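Local coordinates for short chain dehydrogenase (Leptospira borgpetersenii serovar Hardjo-bovis, PDB 6UH2), which binds NAD+ and, as a member of the short-chain dehydrogenase/reductase family, probably oxidises an alcohol (CH-OH) group or reduces the corresponding carbonyl, at residues D16-Q19 with D20-V23; E38-S42 with V43-V47; Y131-R134 with L135-K139; I181-T184 with K185-R189; D232-G235 with G236-L240. One frame throughout, in Å; residues are numbered along the deposited sequence.

Overall arrangement
Each of the five contacts is local, made where one segment runs straight into the next, and they follow one another in series without nesting or crossing. From the N terminus, interaction 1 turns helix 12-18 into strand 22-26, the first strand of the Rossmann-type sheet, and interaction 2 turns helix 31-42 into the neighbouring strand 46-51. Backbone bonds between Lys21, Val23 and Arg46 join these two. Interactions 3 and 4 lie within helices 111-139 and 171-191, between residues one turn apart, with nearest atoms about 5 Å apart. Interaction 5, in helix 231-240, returns to the beginning: Phe238 packs against Phe18 of interaction 1 and Tyr40 of interaction 2. Interactions 4 and 5 both touch the second subunit.

Interaction 1: residues D16-Q19 with D20-V23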
# COMPACT_ATOMS: atom_id res chain seq x y z
N ASP B 16 -6.13 -10.88 -15.63
CA ASP B 16 -7.59 -10.95 -15.65
C ASP B 16 -8.21 -9.61 -15.30
O ASP B 16 -9.28 -9.26 -15.81
CB ASP B 16 -8.11 -12.01 -14.68
CG ASP B 16 -7.67 -13.41 -15.04
OD1 ASP B 16 -7.32 -13.63 -16.22
OD2 ASP B 16 -7.69 -14.29 -14.15
N GLU B 17 -7.57 -8.86 -14.41
CA GLU B 17 -8.10 -7.59 -13.92
C GLU B 17 -7.93 -6.46 -14.93
O GLU B 17 -8.84 -5.66 -15.15
CB GLU B 17 -7.41 -7.22 -12.62
CG GLU B 17 -7.79 -5.88 -12.08
CD GLU B 17 -8.66 -6.00 -10.86
OE1 GLU B 17 -8.65 -7.09 -10.23
OE2 GLU B 17 -9.35 -5.02 -10.54
N PHE B 18 -6.76 -6.37 -15.54
CA PHE B 18 -6.41 -5.21 -16.35
C PHE B 18 -6.65 -5.38 -17.85
O PHE B 18 -6.49 -4.41 -18.59
CB PHE B 18 -4.94 -4.86 -16.11
CG PHE B 18 -4.67 -4.29 -14.73
CD1 PHE B 18 -5.44 -3.25 -14.23
CD2 PHE B 18 -3.65 -4.80 -13.94
CE1 PHE B 18 -5.18 -2.71 -12.95
CE2 PHE B 18 -3.39 -4.28 -12.68
CZ PHE B 18 -4.16 -3.24 -12.18
N GLN B 19 -7.03 -6.58 -18.31
CA GLN B 19 -7.10 -6.80 -19.76
C GLN B 19 -8.16 -5.94 -20.43
O GLN B 19 -8.04 -5.63 -21.62
CB GLN B 19 -7.34 -8.28 -20.08
CG GLN B 19 -8.71 -8.80 -19.71
CD GLN B 19 -8.91 -10.24 -20.16
OE1 GLN B 19 -8.09 -11.11 -19.87
NE2 GLN B 19 -10.01 -10.51 -20.87
N ASP B 20 -9.20 -5.53 -19.70
CA ASP B 20 -10.24 -4.68 -20.27
C ASP B 20 -10.11 -3.24 -19.82
O ASP B 20 -11.05 -2.45 -19.97
CB ASP B 20 -11.64 -5.23 -19.94
CG ASP B 20 -12.00 -5.10 -18.45
OD1 ASP B 20 -11.11 -4.82 -17.63
OD2 ASP B 20 -13.19 -5.27 -18.12
N LYS B 21 -8.95 -2.87 -19.28
CA LYS B 21 -8.75 -1.54 -18.72
C LYS B 21 -7.93 -0.67 -19.66
O LYS B 21 -7.04 -1.15 -20.38
CB LYS B 21 -8.06 -1.63 -17.34
CG LYS B 21 -8.91 -2.30 -16.25
CD LYS B 21 -10.26 -1.58 -16.13
CE LYS B 21 -11.12 -2.11 -15.00
NZ LYS B 21 -11.15 -3.57 -14.99
N LEU B 22 -8.25 0.61 -19.66
CA LEU B 22 -7.52 1.62 -20.41
C LEU B 22 -6.88 2.58 -19.41
O LEU B 22 -7.58 3.18 -18.59
CB LEU B 22 -8.44 2.37 -21.37
CG LEU B 22 -7.79 3.53 -22.14
CD1 LEU B 22 -6.60 3.04 -22.93
CD2 LEU B 22 -8.80 4.16 -23.08
N VAL B 23 -5.55 2.68 -19.44
CA VAL B 23 -4.78 3.45 -18.47
C VAL B 23 -4.23 4.69 -19.17
O VAL B 23 -3.52 4.58 -20.17
CB VAL B 23 -3.64 2.63 -17.87
CG1 VAL B 23 -2.91 3.43 -16.78
CG2 VAL B 23 -4.16 1.30 -17.32
O HOH W 1 -10.69 -7.39 -17.01
O HOH W 2 -8.12 -2.84 -22.35
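Lys21 folds back on the helix that precedes it and places its ammonium group at the carbonyl oxygen of Glu17, NZ to O 3.1 Å, nearly in line with the C=O bond. The bends at chi2 (-56°) and chi4 (-46°) curl the chain round so that it can do this. A type I beta turn from Phe18 to Lys21 makes the reversal, closed by Lys21 N to Phe18 O at 3.0 Å, with the donor standing above the carbonyl plane. The packed side belongs to Phe18: the aliphatic CG of Lys21 meets its ring at the edge, 4.1 Å from CD1, and CG of Glu17 lies over one face toward the rim. A lysine suits this place because its methylenes can touch a ring while its charge reaches polar atoms.

The other side faces solvent. There Asp20 OD1 forms a salt bridge with Lys21 NZ at 2.9 Å, received on the syn side of the carboxylate, and a water links Gln19 O with Lys21 O. The Glu17 carboxylate instead accepts from Ser243 N. Phe18 is buried among Tyr40, Phe238 and Ile93, while beyond the turn strand 22-26 pairs with strand 46-51.

Interaction 2: residues E38-S42 with V43-V47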
# COMPACT_ATOMS: atom_id res chain seq x y z
N GLU B 38 5.25 -0.20 -19.56
CA GLU B 38 5.64 -1.56 -19.89
C GLU B 38 4.88 -2.58 -19.05
O GLU B 38 4.42 -3.60 -19.58
CB GLU B 38 7.15 -1.71 -19.70
CG GLU B 38 7.78 -2.85 -20.47
CD GLU B 38 9.28 -2.89 -20.28
OE1 GLU B 38 9.75 -3.65 -19.40
OE2 GLU B 38 10.00 -2.15 -20.99
N SER B 39 4.73 -2.32 -17.75
CA SER B 39 4.07 -3.28 -16.86
C SER B 39 2.58 -3.42 -17.20
O SER B 39 2.06 -4.54 -17.26
CB SER B 39 4.25 -2.86 -15.41
OG SER B 39 5.62 -2.94 -15.05
N TYR B 40 1.89 -2.30 -17.41
CA TYR B 40 0.48 -2.38 -17.77
C TYR B 40 0.29 -3.07 -19.11
O TYR B 40 -0.63 -3.87 -19.28
CB TYR B 40 -0.14 -0.99 -17.80
CG TYR B 40 -0.66 -0.53 -16.45
CD1 TYR B 40 -1.76 -1.16 -15.86
CD2 TYR B 40 -0.07 0.52 -15.78
CE1 TYR B 40 -2.25 -0.73 -14.62
CE2 TYR B 40 -0.54 0.95 -14.55
CZ TYR B 40 -1.63 0.33 -13.98
OH TYR B 40 -2.10 0.77 -12.77
N LEU B 41 1.16 -2.79 -20.09
CA LEU B 41 1.04 -3.49 -21.37
C LEU B 41 1.24 -5.00 -21.20
O LEU B 41 0.59 -5.79 -21.89
CB LEU B 41 2.05 -2.94 -22.38
CG LEU B 41 1.79 -1.53 -22.89
CD1 LEU B 41 3.00 -1.05 -23.69
CD2 LEU B 41 0.50 -1.47 -23.72
N SER B 42 2.10 -5.41 -20.27
CA SER B 42 2.37 -6.84 -20.13
C SER B 42 1.20 -7.59 -19.49
O SER B 42 1.11 -8.81 -19.66
CB SER B 42 3.65 -7.07 -19.34
OG SER B 42 3.41 -6.89 -17.96
N VAL B 43 0.31 -6.90 -18.78
CA VAL B 43 -0.89 -7.53 -18.23
C VAL B 43 -2.11 -7.18 -19.08
O VAL B 43 -3.24 -7.14 -18.57
CB VAL B 43 -1.09 -7.14 -16.75
CG1 VAL B 43 0.05 -7.71 -15.90
CG2 VAL B 43 -1.18 -5.61 -16.57
N SER B 44 -1.88 -6.94 -20.37
CA SER B 44 -2.90 -6.82 -21.42
C SER B 44 -3.72 -5.54 -21.37
O SER B 44 -4.72 -5.43 -22.10
CB SER B 44 -3.85 -8.03 -21.43
OG SER B 44 -3.13 -9.21 -21.71
N ALA B 45 -3.35 -4.56 -20.55
CA ALA B 45 -4.06 -3.29 -20.55
C ALA B 45 -3.77 -2.52 -21.84
O ALA B 45 -2.79 -2.78 -22.54
CB ALA B 45 -3.66 -2.44 -19.34
N ARG B 46 -4.66 -1.59 -22.17
CA ARG B 46 -4.37 -0.57 -23.17
C ARG B 46 -3.85 0.65 -22.42
O ARG B 46 -4.33 0.97 -21.33
CB ARG B 46 -5.62 -0.21 -23.99
CG ARG B 46 -6.10 -1.36 -24.92
CD ARG B 46 -7.49 -1.07 -25.49
NE ARG B 46 -8.53 -1.33 -24.49
CZ ARG B 46 -9.66 -0.64 -24.37
NH1 ARG B 46 -9.90 0.38 -25.19
NH2 ARG B 46 -10.53 -0.96 -23.43
N VAL B 47 -2.84 1.31 -22.99
CA VAL B 47 -2.14 2.39 -22.30
C VAL B 47 -2.05 3.59 -23.23
O VAL B 47 -1.65 3.46 -24.39
CB VAL B 47 -0.73 1.98 -21.84
CG1 VAL B 47 -0.05 3.17 -21.15
CG2 VAL B 47 -0.81 0.77 -20.92
O HOH W 3 -1.38 -4.83 -23.52
O HOH W 4 -1.28 -10.27 -20.38
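A Schellman motif ends helix 31-42 here, at the return of the beta-alpha-beta unit formed by strand 22-26, this helix and strand 46-51, the classic first crossover of a Rossmann-type dinucleotide-binding fold. Its two defining bonds run from Ala45 N to Tyr40 O at 3.1 Å and from Ser44 N to Leu41 O at 3.1 Å. Ser44 is the C-prime residue and takes a positive phi of 73°, which swings the chain out of the helix. Tyr40 O also accepts from Val43 N, and its two donors approach from opposite faces of the carbonyl plane, so this last-turn oxygen is gripped twice.

Below the cap the chain comes back as a strand, and apolar groups fill the angle. Val47 points toward the helix, and its CG2 reaches Tyr40 CB at 3.6 Å and Leu41 CD2 at 3.8 Å; a beta-branched residue suits a strand and offers a compact methyl to the helix. Ala45, small enough for the bend, sets its CB 4.1 Å from Tyr40 CB. The phenol of Tyr40 extends beyond this packing to bond Thr241 OG1, with its ring edge-to-face against Phe18.

Small hydroxyls suit the polar outer side of the turn. One water donates to both Leu41 O and Ala45 O, tying the helix end to the start of the strand. Ser42 OG turns back along its own helix, its chi1 of 78° setting it between the backbone N and the carbonyl carbon, and donates to Ser39 O at 2.8 Å.

Interaction 3: residues Y131-R134 with L135-K139; sequences YTFR and LWKEK
Thr132 and Trp136 meet one turn apart on the long alpha-helix 111-139, near its C-terminal end, where the i to i+4 bonding of the helix satisfies the backbone. Leu135 N donates to Tyr131 O, Trp136 N to Thr132 O at 2.9 Å, Lys137 N to Phe133 O at 2.9 Å, and Glu138 N to Arg134 O. The middle two are both nearly straight; the Glu138 bond is more bent, its N-H...O angle 144°.

On the buried side the polar atoms of Thr132 and Trp136 also have partners. Thr132 OG1, beside its own backbone N with chi1 -61°, bonds Leu128 O one turn back. This choice sends CG2 the other way, toward the indole. Trp136 NE1 donates to Pro91 O, which helps fix the rotation of the ring. Tryptophan suits such a place, offering a broad apolar face together with one N-H for a carbonyl. Separately, toward helix 74-86, Tyr131 OH hydrogen-bonds Arg74 NH1.

On the outer side Phe133 meets the extended methylenes of Lys137, CE2 to CD 4.0 Å, and turns its ring edge-to-face with Tyr194. The Thr132 methyl makes a CH-pi contact over the indole: CG2 lies 3.2 Å from the centroid of the Trp136 six-membered ring.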
# COMPACT_ATOMS: atom_id res chain seq x y z
N TYR B 131 -10.62 17.06 -15.69
CA TYR B 131 -11.23 16.56 -16.92
C TYR B 131 -11.66 15.11 -16.77
O TYR B 131 -12.72 14.71 -17.27
CB TYR B 131 -10.27 16.71 -18.10
CG TYR B 131 -10.40 18.09 -18.69
CD1 TYR B 131 -11.35 18.37 -19.66
CD2 TYR B 131 -9.62 19.13 -18.20
CE1 TYR B 131 -11.50 19.66 -20.16
CE2 TYR B 131 -9.77 20.41 -18.69
CZ TYR B 131 -10.70 20.68 -19.66
OH TYR B 131 -10.81 21.98 -20.12
N THR B 132 -10.87 14.31 -16.06
CA THR B 132 -11.20 12.90 -15.89
C THR B 132 -12.41 12.72 -14.97
O THR B 132 -13.32 11.94 -15.28
CB THR B 132 -9.97 12.15 -15.35
OG1 THR B 132 -8.91 12.28 -16.30
CG2 THR B 132 -10.28 10.71 -15.17
N PHE B 133 -12.44 13.45 -13.85
CA PHE B 133 -13.60 13.42 -12.96
C PHE B 133 -14.89 13.81 -13.69
O PHE B 133 -15.90 13.11 -13.58
CB PHE B 133 -13.38 14.36 -11.77
CG PHE B 133 -14.57 14.47 -10.86
CD1 PHE B 133 -14.86 13.46 -9.95
CD2 PHE B 133 -15.41 15.57 -10.93
CE1 PHE B 133 -15.96 13.56 -9.12
CE2 PHE B 133 -16.51 15.68 -10.09
CZ PHE B 133 -16.78 14.67 -9.18
N ARG B 134 -14.86 14.92 -14.42
CA ARG B 134 -16.06 15.37 -15.13
C ARG B 134 -16.55 14.32 -16.13
O ARG B 134 -17.75 14.07 -16.24
CB ARG B 134 -15.80 16.71 -15.82
CG ARG B 134 -15.68 17.88 -14.84
CD ARG B 134 -15.36 19.21 -15.54
NE ARG B 134 -16.29 19.49 -16.63
CZ ARG B 134 -17.40 20.21 -16.50
NH1 ARG B 134 -17.74 20.72 -15.32
NH2 ARG B 134 -18.18 20.40 -17.55
N LEU B 135 -15.62 13.69 -16.86
CA LEU B 135 -16.02 12.70 -17.85
C LEU B 135 -16.58 11.45 -17.20
O LEU B 135 -17.62 10.92 -17.63
CB LEU B 135 -14.83 12.36 -18.75
CG LEU B 135 -15.00 11.28 -19.83
CD1 LEU B 135 -16.01 11.71 -20.92
CD2 LEU B 135 -13.64 10.93 -20.44
N TRP B 136 -15.92 10.95 -16.15
CA TRP B 136 -16.40 9.75 -15.46
C TRP B 136 -17.76 9.99 -14.82
O TRP B 136 -18.67 9.15 -14.92
CB TRP B 136 -15.40 9.33 -14.39
CG TRP B 136 -14.17 8.71 -14.92
CD1 TRP B 136 -13.97 8.26 -16.19
CD2 TRP B 136 -12.97 8.48 -14.20
NE1 TRP B 136 -12.69 7.75 -16.31
CE2 TRP B 136 -12.06 7.86 -15.10
CE3 TRP B 136 -12.57 8.72 -12.89
CZ2 TRP B 136 -10.77 7.48 -14.71
CZ3 TRP B 136 -11.28 8.35 -12.50
CH2 TRP B 136 -10.40 7.74 -13.41
N LYS B 137 -17.92 11.13 -14.14
CA LYS B 137 -19.20 11.47 -13.53
C LYS B 137 -20.31 11.49 -14.56
O LYS B 137 -21.44 11.05 -14.29
CB LYS B 137 -19.07 12.82 -12.82
CG LYS B 137 -20.34 13.36 -12.17
CD LYS B 137 -20.07 14.74 -11.59
CE LYS B 137 -21.35 15.43 -11.14
NZ LYS B 137 -21.08 16.85 -10.77
N GLU B 138 -20.01 11.97 -15.76
CA GLU B 138 -21.02 12.07 -16.80
C GLU B 138 -21.37 10.70 -17.38
O GLU B 138 -22.53 10.43 -17.69
CB GLU B 138 -20.54 13.01 -17.90
CG GLU B 138 -21.49 13.19 -19.04
CD GLU B 138 -20.84 13.88 -20.21
OE1 GLU B 138 -20.44 15.05 -20.06
OE2 GLU B 138 -20.69 13.23 -21.27
N LYS B 139 -20.37 9.83 -17.53
CA LYS B 139 -20.57 8.49 -18.07
C LYS B 139 -20.95 7.46 -17.02
O LYS B 139 -21.25 6.32 -17.38
CB LYS B 139 -19.31 8.02 -18.81
CG LYS B 139 -18.89 8.90 -19.98
CD LYS B 139 -19.80 8.68 -21.19
CE LYS B 139 -19.40 9.58 -22.35
NZ LYS B 139 -20.13 9.23 -23.60

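Interaction 4: residues I181-T184 with K185-R189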
# COMPACT_ATOMS: atom_id res chain seq x y z
N ILE B 181 -0.25 15.16 -2.24
CA ILE B 181 -0.69 14.22 -1.22
C ILE B 181 -2.01 14.69 -0.60
O ILE B 181 -2.93 13.88 -0.38
CB ILE B 181 0.41 14.02 -0.17
CG1 ILE B 181 1.59 13.27 -0.79
CG2 ILE B 181 -0.11 13.27 1.04
CD1 ILE B 181 2.86 13.29 0.07
N HIS B 182 -2.14 15.99 -0.34
CA HIS B 182 -3.37 16.44 0.31
C HIS B 182 -4.51 16.55 -0.69
O HIS B 182 -5.67 16.33 -0.34
CB HIS B 182 -3.14 17.77 1.04
CG HIS B 182 -4.08 18.00 2.18
ND1 HIS B 182 -4.29 17.07 3.17
CD2 HIS B 182 -4.89 19.05 2.48
CE1 HIS B 182 -5.18 17.53 4.03
NE2 HIS B 182 -5.56 18.73 3.64
N PHE B 183 -4.19 16.88 -1.95
CA PHE B 183 -5.20 16.84 -3.01
C PHE B 183 -5.78 15.45 -3.17
O PHE B 183 -6.98 15.29 -3.44
CB PHE B 183 -4.57 17.30 -4.33
CG PHE B 183 -5.51 17.24 -5.50
CD1 PHE B 183 -6.60 18.10 -5.58
CD2 PHE B 183 -5.31 16.34 -6.53
CE1 PHE B 183 -7.49 18.04 -6.66
CE2 PHE B 183 -6.17 16.29 -7.62
CZ PHE B 183 -7.26 17.14 -7.69
N THR B 184 -4.95 14.43 -3.01
CA THR B 184 -5.42 13.04 -3.06
C THR B 184 -6.51 12.79 -2.04
O THR B 184 -7.55 12.19 -2.35
CB THR B 184 -4.24 12.11 -2.83
OG1 THR B 184 -3.26 12.32 -3.86
CG2 THR B 184 -4.69 10.67 -2.82
N LYS B 185 -6.28 13.23 -0.79
CA LYS B 185 -7.30 13.10 0.24
C LYS B 185 -8.53 13.92 -0.09
O LYS B 185 -9.66 13.46 0.10
CB LYS B 185 -6.74 13.53 1.61
CG LYS B 185 -5.47 12.78 2.04
CD LYS B 185 -4.96 13.31 3.39
CE LYS B 185 -3.95 12.37 4.03
NZ LYS B 185 -2.79 12.14 3.15
N TYR B 186 -8.33 15.15 -0.57
CA TYR B 186 -9.47 16.00 -0.89
C TYR B 186 -10.36 15.36 -1.96
O TYR B 186 -11.59 15.28 -1.80
CB TYR B 186 -8.99 17.36 -1.38
CG TYR B 186 -10.12 18.32 -1.71
CD1 TYR B 186 -10.73 18.30 -2.97
CD2 TYR B 186 -10.57 19.23 -0.76
CE1 TYR B 186 -11.76 19.18 -3.28
CE2 TYR B 186 -11.59 20.13 -1.07
CZ TYR B 186 -12.18 20.10 -2.32
OH TYR B 186 -13.20 20.98 -2.62
N LEU B 187 -9.75 14.95 -3.07
CA LEU B 187 -10.54 14.43 -4.18
C LEU B 187 -11.11 13.06 -3.84
O LEU B 187 -12.22 12.73 -4.29
CB LEU B 187 -9.69 14.37 -5.44
CG LEU B 187 -10.52 14.05 -6.69
CD1 LEU B 187 -11.57 15.15 -6.90
CD2 LEU B 187 -9.62 13.91 -7.89
N ALA B 188 -10.39 12.27 -3.04
CA ALA B 188 -10.94 10.99 -2.59
C ALA B 188 -12.27 11.21 -1.89
O ALA B 188 -13.24 10.49 -2.13
CB ALA B 188 -9.96 10.29 -1.65
N ARG B 189 -12.33 12.20 -1.00
CA ARG B 189 -13.58 12.45 -0.30
C ARG B 189 -14.61 13.05 -1.25
O ARG B 189 -15.79 12.68 -1.21
CB ARG B 189 -13.35 13.36 0.90
CG ARG B 189 -14.54 13.44 1.83
CD ARG B 189 -14.22 14.17 3.11
NE ARG B 189 -15.36 14.17 4.02
CZ ARG B 189 -15.34 14.66 5.26
NH1 ARG B 189 -14.22 15.19 5.74
NH2 ARG B 189 -16.43 14.61 6.01
O HOH W 5 -2.91 11.08 0.59
O HOH W 6 -2.10 15.28 3.55
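Ile181 and Lys185 run side by side along one flank of the helix, and the methyl CG2 of Ile181 comes 3.6 Å from Lys185 NZ. The ammonium bends round at chi4 (58°) and is served by water: one water accepts from NZ at 2.8 Å while donating to Ile181 O. That oxygen takes only a weak backbone bond from Lys185 N, so the water adds a second donor.

His182 comes next, its imidazole at the exposed surface and crossed at about a right angle by the lysine chain, ND1 to CD 3.8 Å. A second water lies between ND1 and NZ, its bond to NZ weak. All this is a turn of helix 171-191, which in this short-chain dehydrogenase also carries the NAD+-binding Tyr173 and Lys177; Ile181 follows Lys177 by one turn.

Phe183 packs against Thr125 and Ser129 of helix 111-139, its ring carrying Leu187 CB over one face and touching Leu187 CD2 from CZ at 4.0 Å. Two bulky apolar residues one turn apart suit this interhelical side. Its carbonyl receives Leu187 N at 2.8 Å.

Thr184, packed against Val198 and Cys200 of strand 197-203, bonds through OG1 to Ile180 O and Asn147 ND2, and its own carbonyl O accepts Ala188 N at 2.9 Å.

Interaction 5: residues D232-G235 with G236-L240; sequences DLVG and GVFFL
Val234 and Phe238 carry the apolar part of the contact, lying side by side one helical turn apart. The methyl CG1 of Val234 sits over the centre of the Phe238 ring, 3.9 Å from its centroid and only 7° off the ring normal, a well-centred CH-pi contact. Phe238 turns this face to the valine with CG beside its backbone N (chi1 -81°), while Val234 CG1, opposite its own backbone N at 174°, leans forward along the helix. A branched valine gives the phenyl a compact methyl, and the phenyl itself continues into an aromatic cluster with Phe18, Phe14 and Tyr40.

The backbone bonds are those of an ordinary alpha-helix: Val237 N to Leu233 O, Phe238 N to Val234 O at 2.8 Å, and Phe239 N to Gly235 O at 2.8 Å. Beside the first of these, the methyl CG2 of Val237 also lies against the acceptor, 3.2 Å from Leu233 O. This helix, 231-240, packs beside helix 31-42 of the Rossmann-type fold and over strands 197-203 and 252-255; Leu233 touches Ile32, an NAD+-binding residue. The same helix also meets the second subunit. Phe239 stacks on its counterpart Phe239 there and packs on Gly235 of that subunit, a place where lack of a side chain suits close approach.

Near the N-terminal end of the helix, a water accepts from Gly236 N at 2.8 Å and probably donates to Asp232 O. The Asp232 carboxylate, through OD2, forms a salt bridge with Arg226 and accepts from Asn229 N.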
# COMPACT_ATOMS: atom_id res chain seq x y z
N ASP B 232 10.31 -1.56 -8.28
CA ASP B 232 9.85 -1.58 -6.88
C ASP B 232 8.48 -0.94 -6.70
O ASP B 232 7.84 -1.16 -5.67
CB ASP B 232 10.82 -0.85 -5.94
CG ASP B 232 12.17 -1.54 -5.83
OD1 ASP B 232 12.19 -2.79 -5.79
OD2 ASP B 232 13.20 -0.83 -5.78
N LEU B 233 8.04 -0.14 -7.67
CA LEU B 233 6.79 0.59 -7.53
C LEU B 233 5.61 -0.13 -8.16
O LEU B 233 4.46 0.20 -7.83
CB LEU B 233 6.91 1.99 -8.16
CG LEU B 233 8.06 2.83 -7.61
CD1 LEU B 233 8.20 4.11 -8.40
CD2 LEU B 233 7.84 3.13 -6.13
N VAL B 234 5.86 -1.11 -9.02
CA VAL B 234 4.78 -1.67 -9.84
C VAL B 234 3.75 -2.37 -8.97
O VAL B 234 2.54 -2.28 -9.21
CB VAL B 234 5.36 -2.62 -10.91
CG1 VAL B 234 4.25 -3.35 -11.67
CG2 VAL B 234 6.28 -1.87 -11.88
N GLY B 235 4.21 -3.09 -7.94
CA GLY B 235 3.28 -3.82 -7.09
C GLY B 235 2.25 -2.91 -6.44
O GLY B 235 1.05 -3.17 -6.51
N GLY B 236 2.72 -1.82 -5.83
CA GLY B 236 1.80 -0.87 -5.21
C GLY B 236 0.92 -0.14 -6.21
O GLY B 236 -0.25 0.13 -5.94
N VAL B 237 1.48 0.20 -7.38
CA VAL B 237 0.66 0.77 -8.46
C VAL B 237 -0.46 -0.19 -8.83
O VAL B 237 -1.63 0.20 -8.91
CB VAL B 237 1.54 1.12 -9.67
CG1 VAL B 237 0.66 1.47 -10.89
CG2 VAL B 237 2.50 2.29 -9.34
N PHE B 238 -0.13 -1.47 -9.05
CA PHE B 238 -1.15 -2.46 -9.38
C PHE B 238 -2.13 -2.63 -8.23
O PHE B 238 -3.35 -2.72 -8.44
CB PHE B 238 -0.50 -3.80 -9.73
CG PHE B 238 0.01 -3.90 -11.16
CD1 PHE B 238 0.02 -2.79 -12.00
CD2 PHE B 238 0.48 -5.11 -11.65
CE1 PHE B 238 0.49 -2.89 -13.30
CE2 PHE B 238 0.94 -5.22 -12.97
CZ PHE B 238 0.96 -4.10 -13.79
N PHE B 239 -1.62 -2.70 -7.00
CA PHE B 239 -2.50 -2.83 -5.84
C PHE B 239 -3.55 -1.72 -5.81
O PHE B 239 -4.75 -1.98 -5.68
CB PHE B 239 -1.68 -2.82 -4.55
CG PHE B 239 -2.51 -2.79 -3.30
CD1 PHE B 239 -3.34 -3.85 -2.98
CD2 PHE B 239 -2.45 -1.69 -2.44
CE1 PHE B 239 -4.11 -3.83 -1.82
CE2 PHE B 239 -3.21 -1.67 -1.27
CZ PHE B 239 -4.05 -2.73 -0.97
N LEU B 240 -3.11 -0.46 -5.93
CA LEU B 240 -4.02 0.67 -5.76
C LEU B 240 -4.89 0.93 -6.99
O LEU B 240 -5.79 1.77 -6.92
CB LEU B 240 -3.23 1.94 -5.41
CG LEU B 240 -2.50 1.94 -4.05
CD1 LEU B 240 -1.60 3.17 -3.88
CD2 LEU B 240 -3.54 1.91 -2.93
O HOH W 7 5.31 -1.89 -4.80